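Local coordinates for protein cysteine synthase (Helicobacter pylori, PDB 6AHI) that uses pyridoxal 5'-phosphate to make L-cysteine from O-acetyl-L-serine and hydrogen sulfide, and also has O-acetylserine-dependent cystathionine beta-synthase activity, at residues N29-A34 and G285-T290. Numbering follows the deposited sequence.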
ATOM      1  N   ASN A  29     -26.836   9.349  14.134  1.00 24.25           N
ATOM      2  CA  ASN A  29     -25.852   9.945  15.040  1.00 23.54           C
ATOM      3  C   ASN A  29     -24.824   8.919  15.519  1.00 22.34           C
ATOM      4  O   ASN A  29     -23.957   9.265  16.302  1.00 20.78           O
ATOM      5  CB  ASN A  29     -26.521  10.608  16.243  1.00 25.45           C
ATOM      6  CG  ASN A  29     -27.343  11.812  15.831  1.00 28.42           C
ATOM      7  OD1 ASN A  29     -26.948  12.518  14.909  1.00 27.99           O
ATOM      8  ND2 ASN A  29     -28.472  12.018  16.487  1.00 28.01           N
ATOM      9  N   SER A  30     -24.939   7.667  15.090  1.00 20.97           N
ATOM     10  CA  SER A  30     -23.917   6.676  15.350  1.00 20.95           C
ATOM     11  C   SER A  30     -22.843   6.753  14.255  1.00 19.66           C
ATOM     12  O   SER A  30     -23.044   7.325  13.171  1.00 19.36           O
ATOM     13  CB  SER A  30     -24.512   5.301  15.414  1.00 22.47           C
ATOM     14  OG  SER A  30     -25.436   5.219  16.488  1.00 25.09           O
ATOM     15  N   ALA A  31     -21.699   6.132  14.528  1.00 17.80           N
ATOM     16  CA  ALA A  31     -20.599   6.068  13.591  1.00 16.98           C
ATOM     17  C   ALA A  31     -19.781   4.801  13.839  1.00 16.40           C
ATOM     18  O   ALA A  31     -19.692   4.320  14.991  1.00 16.34           O
ATOM     19  CB  ALA A  31     -19.700   7.272  13.721  1.00 17.07           C
ATOM     20  N   ILE A  32     -19.126   4.347  12.769  1.00 16.04           N
ATOM     21  CA  ILE A  32     -18.096   3.346  12.852  1.00 17.57           C
ATOM     22  C   ILE A  32     -16.785   4.029  12.454  1.00 17.21           C
ATOM     23  O   ILE A  32     -16.677   4.615  11.393  1.00 16.87           O
ATOM     24  CB  ILE A  32     -18.403   2.113  11.972  1.00 18.64           C
ATOM     25  CG1 ILE A  32     -19.683   1.394  12.405  1.00 20.43           C
ATOM     26  CG2 ILE A  32     -17.205   1.162  11.962  1.00 18.00           C
ATOM     27  CD1 ILE A  32     -20.149   0.350  11.437  1.00 21.82           C
ATOM     28  N   TYR A  33     -15.774   3.827  13.294  1.00 16.64           N
ATOM     29  CA  TYR A  33     -14.426   4.253  13.021  1.00 16.63           C
ATOM     30  C   TYR A  33     -13.564   3.021  12.749  1.00 16.17           C
ATOM     31  O   TYR A  33     -13.429   2.202  13.602  1.00 17.17           O
ATOM     32  CB  TYR A  33     -13.859   5.005  14.208  1.00 16.79           C
ATOM     33  CG  TYR A  33     -14.630   6.240  14.529  1.00 19.28           C
ATOM     34  CD1 TYR A  33     -14.366   7.417  13.862  1.00 19.58           C
ATOM     35  CD2 TYR A  33     -15.640   6.238  15.466  1.00 22.27           C
ATOM     36  CE1 TYR A  33     -15.033   8.588  14.173  1.00 20.80           C
ATOM     37  CE2 TYR A  33     -16.354   7.401  15.757  1.00 23.70           C
ATOM     38  CZ  TYR A  33     -16.036   8.583  15.123  1.00 23.43           C
ATOM     39  OH  TYR A  33     -16.722   9.744  15.419  1.00 26.00           O
ATOM     40  N   ALA A  34     -12.923   2.998  11.589  1.00 15.40           N
ATOM     41  CA  ALA A  34     -12.021   1.952  11.237  1.00 15.13           C
ATOM     42  C   ALA A  34     -10.614   2.509  11.201  1.00 15.38           C
ATOM     43  O   ALA A  34     -10.279   3.398  10.401  1.00 14.19           O
ATOM     44  CB  ALA A  34     -12.360   1.338   9.911  1.00 15.04           C
ATOM     45  N   GLY A 285     -26.374   7.415  18.443  1.00 22.76           N
ATOM     46  CA  GLY A 285     -25.272   8.139  19.026  1.00 23.69           C
ATOM     47  C   GLY A 285     -24.117   7.234  19.455  1.00 22.74           C
ATOM     48  O   GLY A 285     -23.151   7.713  19.970  1.00 22.46           O
ATOM     49  N   SER A 286     -24.195   5.931  19.218  1.00 21.77           N
ATOM     50  CA  SER A 286     -23.118   5.037  19.627  1.00 21.49           C
ATOM     51  C   SER A 286     -21.920   5.115  18.658  1.00 22.41           C
ATOM     52  O   SER A 286     -22.086   5.347  17.475  1.00 23.08           O
ATOM     53  CB  SER A 286     -23.635   3.648  19.759  1.00 22.11           C
ATOM     54  OG  SER A 286     -24.566   3.564  20.833  1.00 23.49           O
ATOM     55  N   GLN A 287     -20.700   4.925  19.185  1.00 20.66           N
ATOM     56  CA  GLN A 287     -19.467   5.052  18.410  1.00 20.51           C
ATOM     57  C   GLN A 287     -18.730   3.707  18.477  1.00 18.45           C
ATOM     58  O   GLN A 287     -18.397   3.249  19.547  1.00 20.25           O
ATOM     59  CB  GLN A 287     -18.602   6.203  18.918  1.00 21.75           C
ATOM     60  CG  GLN A 287     -19.372   7.495  19.199  1.00 22.73           C
ATOM     61  CD  GLN A 287     -19.750   8.211  17.928  1.00 25.09           C
ATOM     62  OE1 GLN A 287     -18.922   8.474  17.067  1.00 31.00           O
ATOM     63  NE2 GLN A 287     -21.035   8.510  17.795  1.00 25.47           N
ATOM     64  N   VAL A 288     -18.570   3.053  17.317  1.00 17.05           N
ATOM     65  CA  VAL A 288     -18.004   1.693  17.262  1.00 17.84           C
ATOM     66  C   VAL A 288     -16.630   1.752  16.601  1.00 17.97           C
ATOM     67  O   VAL A 288     -16.513   2.271  15.489  1.00 17.52           O
ATOM     68  CB  VAL A 288     -18.945   0.730  16.518  1.00 18.48           C
ATOM     69  CG1 VAL A 288     -18.337  -0.648  16.342  1.00 19.67           C
ATOM     70  CG2 VAL A 288     -20.288   0.634  17.221  1.00 19.52           C
ATOM     71  N   LEU A 289     -15.597   1.252  17.289  1.00 17.08           N
ATOM     72  CA  LEU A 289     -14.255   1.217  16.727  1.00 17.65           C
ATOM     73  C   LEU A 289     -13.975  -0.178  16.168  1.00 18.77           C
ATOM     74  O   LEU A 289     -14.257  -1.181  16.867  1.00 19.90           O
ATOM     75  CB  LEU A 289     -13.255   1.534  17.828  1.00 18.79           C
ATOM     76  CG  LEU A 289     -11.784   1.268  17.530  1.00 20.17           C
ATOM     77  CD1 LEU A 289     -11.238   2.171  16.432  1.00 19.08           C
ATOM     78  CD2 LEU A 289     -10.985   1.428  18.806  1.00 22.71           C
ATOM     79  N   THR A 290     -13.387  -0.237  14.970  1.00 17.98           N
ATOM     80  CA  THR A 290     -12.853  -1.505  14.426  1.00 18.93           C
ATOM     81  C   THR A 290     -11.450  -1.256  13.830  1.00 18.00           C
ATOM     82  O   THR A 290     -10.971  -0.155  13.762  1.00 16.82           O
ATOM     83  CB  THR A 290     -13.875  -2.159  13.485  1.00 19.78           C
ATOM     84  OG1 THR A 290     -13.481  -3.500  13.160  1.00 24.01           O
ATOM     85  CG2 THR A 290     -14.039  -1.385  12.201  1.00 18.67           C
TER
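Tyr33 and Gln287 meet on one face of a parallel strand pair, OE1 of Gln287 lying in the plane of the ring at its edge, 3.0 Å from Tyr33 OH and 3.1 Å from CE2. The ring and amide planes are turned 52° apart. Gln287 reaches this edge because its chain bends about the CB-CG bond (chi2 -75°), which folds the amide back over its own strand and toward residues 29-34. The nitrogen of the same amide is held too: NE2 gives a straight bond to Gly285 O at 3.1 Å, approaching from above that carbonyl's plane, and a weak one to Asn29 O. Ala31 CB sits beside the amide, 3.6 Å from Gln287 OE1. On the reverse face Ile32, Val288 and Ala34 form an apolar layer with the CG2 methyl of Thr290, which lies 3.9 Å from Ala34 CB and also near Ile32 CG2; Thr290 OG1 is bonded instead to Val176 O. A ladder joins the backbones: Ala31 N to Ser286 O, Val288 N to Ala31 O, Tyr33 N to Val288 O, and Thr290 N to Tyr33 O at 2.8 Å. Before it begins, Ser30 OG accepts a weak bond from Ser286 N at 3.1 Å. Helix 266-281 packs on the Ile32 and Val288 face, while helix 160-168 lies against Tyr33 and Leu289. Strands 16-19 and 174-178 flank the pair, placing it inside the mixed sheet of the larger domain of a fold-type II pyridoxal-phosphate enzyme, a helix-covered sheet in which an early strand runs parallel to the chain's last strand.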